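PDB 3P1W: RabGDI protein from Plasmodium falciparum 3D7, which probably acts as a Rab GDP-dissociation inhibitor, holding Rab GTPases in their GDP-bound state during membrane traffic. Local coordinates for residues A[53-58]-A[261-266]; A[66-71]-A[75-80]; A[79-82]-A[86-89]; A[375-380]-A[404-409]. All coordinates share one frame; numbering follows the deposited sequence.

Interaction 1 (A[53-58]-A[261-266]); sequences PYYGGE and GFSRMC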
# COMPACT_ATOMS: atom_id res chain seq x y z
N PRO A 53 22.12 -4.36 7.28
CA PRO A 53 22.16 -5.52 8.18
C PRO A 53 20.80 -6.08 8.61
O PRO A 53 20.76 -7.00 9.42
CB PRO A 53 22.95 -5.00 9.40
CG PRO A 53 22.68 -3.54 9.44
CD PRO A 53 22.32 -3.10 8.01
N TYR A 54 19.71 -5.57 8.04
CA TYR A 54 18.34 -5.98 8.34
C TYR A 54 17.60 -6.10 6.99
O TYR A 54 18.00 -5.47 6.02
CB TYR A 54 17.65 -4.91 9.23
CG TYR A 54 17.69 -3.53 8.61
CD1 TYR A 54 16.74 -3.14 7.67
CD2 TYR A 54 18.70 -2.64 8.93
CE1 TYR A 54 16.78 -1.88 7.10
CE2 TYR A 54 18.75 -1.37 8.36
CZ TYR A 54 17.79 -1.00 7.44
OH TYR A 54 17.85 0.25 6.86
N TYR A 55 16.51 -6.87 6.94
CA TYR A 55 15.69 -7.00 5.74
C TYR A 55 14.69 -5.84 5.64
O TYR A 55 14.35 -5.25 6.66
CB TYR A 55 14.86 -8.28 5.79
CG TYR A 55 15.62 -9.57 5.67
CD1 TYR A 55 16.42 -9.83 4.56
CD2 TYR A 55 15.49 -10.56 6.63
CE1 TYR A 55 17.09 -11.02 4.44
CE2 TYR A 55 16.16 -11.76 6.52
CZ TYR A 55 16.96 -11.98 5.42
OH TYR A 55 17.64 -13.17 5.30
N GLY A 56 14.20 -5.55 4.43
CA GLY A 56 12.99 -4.71 4.26
C GLY A 56 13.17 -3.41 3.52
O GLY A 56 12.18 -2.84 3.03
N GLY A 57 14.42 -2.95 3.42
CA GLY A 57 14.72 -1.65 2.81
C GLY A 57 13.83 -0.53 3.37
O GLY A 57 13.74 -0.35 4.60
N GLU A 58 13.17 0.20 2.47
CA GLU A 58 12.28 1.31 2.87
C GLU A 58 11.03 0.80 3.60
O GLU A 58 10.39 1.57 4.32
CB GLU A 58 11.87 2.14 1.65
CG GLU A 58 13.01 2.92 1.02
CD GLU A 58 13.53 4.04 1.90
OE1 GLU A 58 12.73 4.78 2.52
OE2 GLU A 58 14.76 4.18 1.98
N GLY A 261 9.51 -14.48 5.09
CA GLY A 261 8.77 -15.47 4.34
C GLY A 261 9.36 -15.78 2.99
O GLY A 261 9.56 -16.96 2.65
N PHE A 262 9.65 -14.75 2.21
CA PHE A 262 10.20 -14.96 0.86
C PHE A 262 11.64 -15.49 0.89
O PHE A 262 12.02 -16.31 0.05
CB PHE A 262 10.08 -13.70 0.00
CG PHE A 262 8.73 -13.52 -0.62
CD1 PHE A 262 8.31 -14.35 -1.64
CD2 PHE A 262 7.86 -12.54 -0.17
CE1 PHE A 262 7.05 -14.19 -2.21
CE2 PHE A 262 6.62 -12.36 -0.74
CZ PHE A 262 6.21 -13.18 -1.76
N SER A 263 12.43 -15.05 1.88
CA SER A 263 13.78 -15.56 2.05
C SER A 263 13.74 -17.07 2.31
O SER A 263 14.47 -17.85 1.69
CB SER A 263 14.48 -14.85 3.21
OG SER A 263 15.88 -15.08 3.16
N ARG A 264 12.85 -17.47 3.22
CA ARG A 264 12.68 -18.87 3.57
C ARG A 264 12.23 -19.68 2.35
O ARG A 264 12.82 -20.74 2.05
CB ARG A 264 11.66 -19.01 4.71
N MET A 265 11.22 -19.20 1.64
CA MET A 265 10.72 -19.88 0.44
C MET A 265 11.82 -20.01 -0.61
O MET A 265 12.11 -21.12 -1.05
CB MET A 265 9.49 -19.18 -0.14
CG MET A 265 8.96 -19.79 -1.45
SD MET A 265 9.37 -18.87 -2.98
CE MET A 265 9.15 -20.16 -4.21
N CYS A 266 12.44 -18.89 -1.00
CA CYS A 266 13.45 -18.91 -2.07
C CYS A 266 14.62 -19.86 -1.81
O CYS A 266 15.20 -20.40 -2.75
CB CYS A 266 14.00 -17.51 -2.30
SG CYS A 266 12.79 -16.45 -3.09
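Tyr55 has CG placed anti to its own carbonyl carbon (chi1 -69°), which sends the ring out of the 53-58 loop toward helix 257-268; Ser263 in turn holds OG trans to its backbone N (chi1 -165°), and the two hydroxyls meet. Ser263 OG donates to Tyr55 OH over 3.4 Å, a weak hydrogen bond. Beyond it the touch is slight: Ser263 OG stands 4.0 Å from Tyr55 CZ, and Ser263 CB is 4.1 Å from Tyr55 OH. The backbones stay well apart, and the phenol spans the distance between them. Its ring also packs on Pro259 and Glu260 of the same helix and on Phe273 and Leu275 beyond it. Ser263 sits in regular helix, where Met265 N bonds to Gly261 O at 3.0 Å and Cys266 N to Phe262 O at 2.8 Å. Just past Tyr55, Gly56 N bonds Thr28 OG1, tying the loop to the residues after strand 20-26, and Gly56 O bonds Thr59 OG1 nearby. Strands 20-26, 46-49 and 273-274 run parallel, and the 53-58 loop follows the beta-alpha-beta unit 20-26, 30-41, 46-49, an arrangement typical of the Rossmann-like fold that Rab GDI shares with flavoproteins.

Interaction 2 (A[66-71]-A[75-80]); sequences NLYNTF and ENIPSK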
# COMPACT_ATOMS: atom_id res chain seq x y z
N ASN A 66 15.29 0.19 17.61
CA ASN A 66 15.63 0.65 16.29
C ASN A 66 14.79 1.85 15.88
O ASN A 66 15.31 2.72 15.22
CB ASN A 66 15.65 -0.50 15.30
CG ASN A 66 16.84 -1.43 15.52
OD1 ASN A 66 17.99 -0.97 15.67
ND2 ASN A 66 16.57 -2.71 15.60
N LEU A 67 13.55 1.93 16.35
CA LEU A 67 12.70 3.09 16.07
C LEU A 67 13.37 4.32 16.67
O LEU A 67 13.54 5.34 16.00
CB LEU A 67 11.31 2.87 16.66
CG LEU A 67 10.22 3.87 16.39
CD1 LEU A 67 9.87 3.88 14.89
CD2 LEU A 67 9.00 3.56 17.26
N TYR A 68 13.80 4.18 17.92
CA TYR A 68 14.42 5.29 18.63
C TYR A 68 15.80 5.62 18.07
O TYR A 68 16.14 6.79 17.93
CB TYR A 68 14.44 5.04 20.17
CG TYR A 68 13.21 5.59 20.86
CD1 TYR A 68 11.98 4.94 20.79
CD2 TYR A 68 13.27 6.80 21.55
CE1 TYR A 68 10.83 5.48 21.37
CE2 TYR A 68 12.13 7.33 22.15
CZ TYR A 68 10.92 6.67 22.06
OH TYR A 68 9.81 7.19 22.65
N ASN A 69 16.59 4.61 17.74
CA ASN A 69 17.91 4.86 17.16
C ASN A 69 17.80 5.62 15.85
O ASN A 69 18.65 6.46 15.53
CB ASN A 69 18.71 3.56 16.94
CG ASN A 69 19.33 3.01 18.23
OD1 ASN A 69 19.29 3.65 19.28
ND2 ASN A 69 19.91 1.81 18.14
N THR A 70 16.75 5.29 15.10
CA THR A 70 16.54 5.84 13.76
C THR A 70 16.02 7.26 13.78
O THR A 70 16.52 8.09 13.06
CB THR A 70 15.58 4.93 12.93
OG1 THR A 70 16.19 3.64 12.76
CG2 THR A 70 15.27 5.56 11.56
N PHE A 71 15.04 7.52 14.63
CA PHE A 71 14.35 8.80 14.65
C PHE A 71 14.69 9.70 15.84
O PHE A 71 14.55 10.91 15.73
CB PHE A 71 12.85 8.55 14.73
CG PHE A 71 12.24 7.97 13.46
CD1 PHE A 71 11.81 8.82 12.45
CD2 PHE A 71 12.08 6.62 13.30
CE1 PHE A 71 11.21 8.28 11.27
CE2 PHE A 71 11.50 6.08 12.16
CZ PHE A 71 11.06 6.91 11.15
N GLU A 75 17.68 10.23 22.60
CA GLU A 75 16.71 9.99 23.66
C GLU A 75 16.75 8.57 24.23
O GLU A 75 17.00 7.61 23.51
CB GLU A 75 15.29 10.23 23.13
CG GLU A 75 15.00 11.69 22.84
CD GLU A 75 13.54 11.95 22.49
OE1 GLU A 75 12.63 11.37 23.11
OE2 GLU A 75 13.32 12.76 21.58
N ASN A 76 16.47 8.47 25.53
CA ASN A 76 16.22 7.19 26.17
C ASN A 76 14.86 6.70 25.73
O ASN A 76 13.95 7.51 25.51
CB ASN A 76 16.20 7.32 27.70
CG ASN A 76 17.56 7.62 28.31
OD1 ASN A 76 18.60 7.23 27.78
ND2 ASN A 76 17.55 8.34 29.44
N ILE A 77 14.69 5.39 25.63
CA ILE A 77 13.37 4.83 25.33
C ILE A 77 12.56 4.85 26.62
O ILE A 77 13.04 4.36 27.64
CB ILE A 77 13.50 3.38 24.82
CG1 ILE A 77 14.32 3.34 23.53
CG2 ILE A 77 12.12 2.77 24.58
CD1 ILE A 77 14.97 2.00 23.26
N PRO A 78 11.35 5.42 26.59
CA PRO A 78 10.53 5.41 27.79
C PRO A 78 10.25 3.99 28.31
O PRO A 78 9.87 3.10 27.55
CB PRO A 78 9.24 6.09 27.34
CG PRO A 78 9.68 7.00 26.25
CD PRO A 78 10.73 6.24 25.52
N SER A 79 10.45 3.81 29.62
CA SER A 79 10.17 2.53 30.28
C SER A 79 8.77 2.01 30.07
O SER A 79 8.56 0.81 30.02
CB SER A 79 10.42 2.64 31.79
OG SER A 79 11.81 2.67 32.01
N LYS A 80 7.80 2.91 29.95
CA LYS A 80 6.40 2.48 29.82
C LYS A 80 6.12 1.69 28.55
O LYS A 80 5.08 1.04 28.46
CB LYS A 80 5.44 3.66 29.92
CG LYS A 80 5.53 4.70 28.82
CD LYS A 80 4.48 5.77 29.09
CE LYS A 80 4.52 6.89 28.07
NZ LYS A 80 3.44 7.88 28.35
O HOH W 1 10.24 9.44 23.93
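Tyr68 fills the centre of this contact, its ring laid against the backbone and side chains of the 75-80 loop. Ile77 comes over one face: its CG1 lies 3.7 Å from Tyr68 CG, near the root of the ring, and makes an off-centre CH-pi contact 4.1 Å from the ring centroid, 30° off the normal. At the far end Pro78 CD packs on the phenol, 3.5 Å from Tyr68 CZ and 3.2 Å from Tyr68 OH. Glu75 approaches the ring edge instead, with OE1 4.2 Å from Tyr68 CE2. A water lying in the ring plane joins the two polar ends; it is 2.6 Å from Tyr68 OH and donates to Glu75 OE1 at 3.2 Å, so the carboxylate reaches the hydroxyl through solvent.

One step out, chi1 of Tyr68 is -91°, well away from a staggered value, which suggests that the ring is turned to suit its neighbours. The helix beneath is regular, and Asn66 O accepts from both N and OG1 of Thr70, which reach it from opposite faces of its carbonyl plane. Ile77 folds back on Leu64 and Thr65, so the loop returns along helix 64-71. On the sheet side, Leu67 packs on Phe409 and Phe71 on Lys411, setting the helix against strand 405-418, while Tyr68 touches Glu407 of that strand and Tyr81 of the following loop.

Interaction 3 (A[79-82]-A[86-89]); sequences SKYG and HWNV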
# COMPACT_ATOMS: atom_id res chain seq x y z
N SER A 79 10.45 3.81 29.62
CA SER A 79 10.17 2.53 30.28
C SER A 79 8.77 2.01 30.07
O SER A 79 8.56 0.81 30.02
CB SER A 79 10.42 2.64 31.79
OG SER A 79 11.81 2.67 32.01
N LYS A 80 7.80 2.91 29.95
CA LYS A 80 6.40 2.48 29.82
C LYS A 80 6.12 1.69 28.55
O LYS A 80 5.08 1.04 28.46
CB LYS A 80 5.44 3.66 29.92
CG LYS A 80 5.53 4.70 28.82
CD LYS A 80 4.48 5.77 29.09
CE LYS A 80 4.52 6.89 28.07
NZ LYS A 80 3.44 7.88 28.35
N TYR A 81 7.04 1.72 27.58
CA TYR A 81 6.83 0.99 26.33
C TYR A 81 7.28 -0.45 26.39
O TYR A 81 7.00 -1.23 25.49
CB TYR A 81 7.49 1.72 25.16
CG TYR A 81 6.86 3.07 24.87
CD1 TYR A 81 5.51 3.30 25.14
CD2 TYR A 81 7.60 4.10 24.32
CE1 TYR A 81 4.93 4.51 24.88
CE2 TYR A 81 7.02 5.33 24.06
CZ TYR A 81 5.67 5.52 24.34
OH TYR A 81 5.07 6.73 24.10
N GLY A 82 7.97 -0.82 27.47
CA GLY A 82 8.26 -2.22 27.73
C GLY A 82 9.33 -2.75 26.80
O GLY A 82 10.21 -2.00 26.35
N HIS A 86 7.48 -6.72 21.76
CA HIS A 86 6.09 -6.29 21.56
C HIS A 86 5.95 -5.34 20.38
O HIS A 86 4.83 -5.10 19.94
CB HIS A 86 5.57 -5.57 22.79
CG HIS A 86 5.69 -6.37 24.05
ND1 HIS A 86 4.94 -7.50 24.28
CD2 HIS A 86 6.49 -6.22 25.13
CE1 HIS A 86 5.26 -8.01 25.46
NE2 HIS A 86 6.20 -7.25 26.00
N TRP A 87 7.07 -4.78 19.93
CA TRP A 87 7.03 -3.73 18.91
C TRP A 87 7.54 -4.20 17.57
O TRP A 87 8.69 -4.64 17.44
CB TRP A 87 7.80 -2.50 19.38
CG TRP A 87 7.22 -1.90 20.60
CD1 TRP A 87 7.45 -2.28 21.89
CD2 TRP A 87 6.30 -0.80 20.67
NE1 TRP A 87 6.73 -1.50 22.75
CE2 TRP A 87 6.01 -0.59 22.03
CE3 TRP A 87 5.69 0.01 19.71
CZ2 TRP A 87 5.14 0.42 22.46
CZ3 TRP A 87 4.81 1.00 20.14
CH2 TRP A 87 4.54 1.19 21.50
N ASN A 88 6.70 -4.07 16.55
CA ASN A 88 7.08 -4.35 15.17
C ASN A 88 6.49 -3.25 14.28
O ASN A 88 5.42 -3.42 13.71
CB ASN A 88 6.57 -5.72 14.75
CG ASN A 88 7.22 -6.85 15.55
OD1 ASN A 88 8.38 -7.20 15.30
ND2 ASN A 88 6.47 -7.43 16.48
N VAL A 89 7.21 -2.13 14.19
CA VAL A 89 6.69 -0.92 13.56
C VAL A 89 7.16 -0.82 12.11
O VAL A 89 8.34 -0.55 11.84
CB VAL A 89 7.13 0.32 14.36
CG1 VAL A 89 6.60 1.63 13.71
CG2 VAL A 89 6.70 0.20 15.85
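Trp87 and Tyr81 bury the most surface here, and Gly82 follows. The indole N-H of Trp87 points at the backbone carbonyl of Tyr81: NE1 to O is 2.8 Å with an N-H...O angle of 161°. The oxygen lies close to the indole plane, at the ring edge, whereas seen from the carbonyl the donor is somewhat tilted out of plane. This nearly straight bond satisfies the indole nitrogen in a buried place and helps to fix the rotation of the ring.

Next to NE1, the six-membered ring presents its edge to the face of Tyr81 in an offset edge-to-face pair, with centroids 5.5 Å apart and planes at 64°. The touching atom is Trp87 CZ2, which lies 3.8 Å from Tyr81 CB and 4.0 Å from Tyr81 CG, so the indole edge fits against the root of the phenol. With CG anti to the carbonyl carbon (chi1 -65°), the Tyr81 ring is swung clear of its own C=O, which can then receive the indole N-H. Gly82 N closes the 3-10 turn, 3.1 Å from Ser79 O.

The phenol tip belongs to a different partner, hydrogen-bonding through Tyr81 OH to Glu406 of strand 405-418. Tyr81 also packs on Leu64 of helix 64-71 and on Ile332 of strand 320-333. Trp87 leans on Leu64, Thr373 and Leu374, just ahead of the short strand 89-90.

Interaction 4 (A[375-380]-A[404-409]); sequences KGKYIA and TIEEKF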
# COMPACT_ATOMS: atom_id res chain seq x y z
N LYS A 375 0.53 -3.95 24.51
CA LYS A 375 -0.89 -3.92 24.80
C LYS A 375 -1.20 -2.60 25.49
O LYS A 375 -0.49 -2.20 26.43
CB LYS A 375 -1.31 -5.12 25.68
CG LYS A 375 -2.83 -5.33 25.76
CD LYS A 375 -3.19 -6.50 26.68
N GLY A 376 -2.25 -1.92 25.04
CA GLY A 376 -2.65 -0.64 25.63
C GLY A 376 -2.10 0.55 24.85
O GLY A 376 -2.46 1.69 25.10
N LYS A 377 -1.18 0.29 23.93
CA LYS A 377 -0.69 1.36 23.05
C LYS A 377 -1.12 1.09 21.61
O LYS A 377 -1.41 -0.04 21.21
CB LYS A 377 0.84 1.50 23.15
CG LYS A 377 1.39 1.87 24.54
CD LYS A 377 0.89 3.23 25.06
CE LYS A 377 1.30 3.44 26.52
NZ LYS A 377 0.57 4.54 27.19
N TYR A 378 -1.17 2.16 20.82
CA TYR A 378 -1.58 2.09 19.43
C TYR A 378 -0.59 2.89 18.59
O TYR A 378 0.06 3.82 19.09
CB TYR A 378 -2.97 2.69 19.24
CG TYR A 378 -4.02 2.06 20.13
CD1 TYR A 378 -4.93 1.17 19.61
CD2 TYR A 378 -4.05 2.32 21.49
CE1 TYR A 378 -5.86 0.56 20.42
CE2 TYR A 378 -4.99 1.73 22.31
CZ TYR A 378 -5.89 0.85 21.76
OH TYR A 378 -6.84 0.23 22.54
N ILE A 379 -0.53 2.55 17.31
CA ILE A 379 0.27 3.28 16.34
C ILE A 379 -0.62 3.75 15.18
O ILE A 379 -1.25 2.92 14.52
CB ILE A 379 1.40 2.39 15.79
CG1 ILE A 379 2.49 2.22 16.84
CG2 ILE A 379 2.05 3.03 14.61
CD1 ILE A 379 3.27 3.47 17.02
N ALA A 380 -0.66 5.06 14.95
CA ALA A 380 -1.35 5.63 13.79
C ALA A 380 -0.29 6.23 12.87
O ALA A 380 0.55 6.99 13.33
CB ALA A 380 -2.37 6.73 14.24
N THR A 404 -4.80 12.25 21.85
CA THR A 404 -3.52 12.56 22.46
C THR A 404 -2.41 11.73 21.84
O THR A 404 -2.47 10.50 21.85
CB THR A 404 -3.56 12.31 23.96
OG1 THR A 404 -4.54 13.18 24.53
CG2 THR A 404 -2.20 12.60 24.58
N ILE A 405 -1.41 12.40 21.28
CA ILE A 405 -0.28 11.72 20.67
C ILE A 405 0.89 11.73 21.64
O ILE A 405 1.34 12.79 22.07
CB ILE A 405 0.15 12.40 19.33
CG1 ILE A 405 -1.01 12.36 18.33
CG2 ILE A 405 1.44 11.74 18.78
CD1 ILE A 405 -0.89 13.37 17.16
N GLU A 406 1.41 10.55 21.96
CA GLU A 406 2.55 10.48 22.92
C GLU A 406 3.87 10.84 22.27
O GLU A 406 4.69 11.56 22.86
CB GLU A 406 2.67 9.09 23.55
CG GLU A 406 1.44 8.69 24.32
CD GLU A 406 1.59 7.39 25.09
OE1 GLU A 406 2.65 6.74 25.04
OE2 GLU A 406 0.60 7.01 25.74
N GLU A 407 4.10 10.29 21.08
CA GLU A 407 5.33 10.51 20.33
C GLU A 407 5.06 10.49 18.83
O GLU A 407 4.15 9.78 18.36
CB GLU A 407 6.35 9.41 20.62
CG GLU A 407 6.80 9.25 22.08
CD GLU A 407 7.56 10.44 22.62
OE1 GLU A 407 8.10 11.25 21.83
OE2 GLU A 407 7.67 10.53 23.87
N LYS A 408 5.86 11.25 18.09
CA LYS A 408 5.81 11.32 16.63
C LYS A 408 7.18 10.96 16.05
O LYS A 408 8.22 11.40 16.53
CB LYS A 408 5.49 12.73 16.16
CG LYS A 408 4.06 13.16 16.37
CD LYS A 408 3.90 14.65 16.07
CE LYS A 408 2.55 15.19 16.60
NZ LYS A 408 2.43 16.67 16.35
N PHE A 409 7.15 10.15 15.01
CA PHE A 409 8.35 9.77 14.28
C PHE A 409 8.12 10.10 12.78
O PHE A 409 7.36 9.41 12.12
CB PHE A 409 8.60 8.28 14.46
CG PHE A 409 8.62 7.83 15.90
CD1 PHE A 409 9.82 7.65 16.56
CD2 PHE A 409 7.43 7.60 16.60
CE1 PHE A 409 9.86 7.21 17.89
CE2 PHE A 409 7.46 7.19 17.93
CZ PHE A 409 8.69 6.99 18.58
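Lys377 and Glu406 form a salt bridge across one sheet, between strands that are not neighbours: 378-385 and 405-418 both run antiparallel to strand 320-333, which lies between them. At the second strand the chain forms a classic beta bulge, Glu406 and Glu407 both facing Ile332, and turns a corner at Glu406.

The lysine starts with CB beside the indole of Trp87. CG is anti to the carbonyl carbon, and the chain then bends at chi2 (-62°) before running out straight, which carries the ammonium across to the glutamate although CB does not point there. Lys377 CD is the first atom to come near the carboxylate, 3.9 Å from both Glu406 OE1 and Glu406 OE2. Lys377 CE follows at 3.7 Å from Glu406 OE2. Lys377 NZ closes the ion pair, 2.9 Å from Glu406 OE2 and 3.7 Å from Glu406 OE1, so one oxygen takes the bond. Glu406 meets it with an extended chain (chi2 -173°), the two side chains crossing at about a right angle.

The carboxylate has further partners: OE1 is hydrogen-bonded to Tyr81 OH, with Lys80 a weak, long ion pair, and OE2 also bonds Ser334 OG. Such a setting of polar groups and positive charge would probably favour the ionised form. Toward Lys377 NZ, Glu406 OE2 offers its syn lone pair, on the side of its other oxygen.

How the interactions relate
Interaction 3 alone is buried; interactions 1, 2 and 4 lie at the surface. Interactions 2, 3 and 4 form one cluster, with centres about 9 to 13 Å apart: 2 and 3 share Ser79 and Lys80, and both lean on strand 405-418, which carries Glu406 of interaction 4. There Tyr81 OH lies 2.6 Å from Glu406 OE1, and Phe71 CB packs 3.7 Å from Phe409 CD1. Chemistry follows place: an aromatic pair with a strong bond to a carbonyl inside, apolar packing with a water bridge beside the helix, and a salt bridge at the sheet margin. Interaction 1, a single weak hydroxyl bond, stands apart, its centre about 22 Å or more from the others.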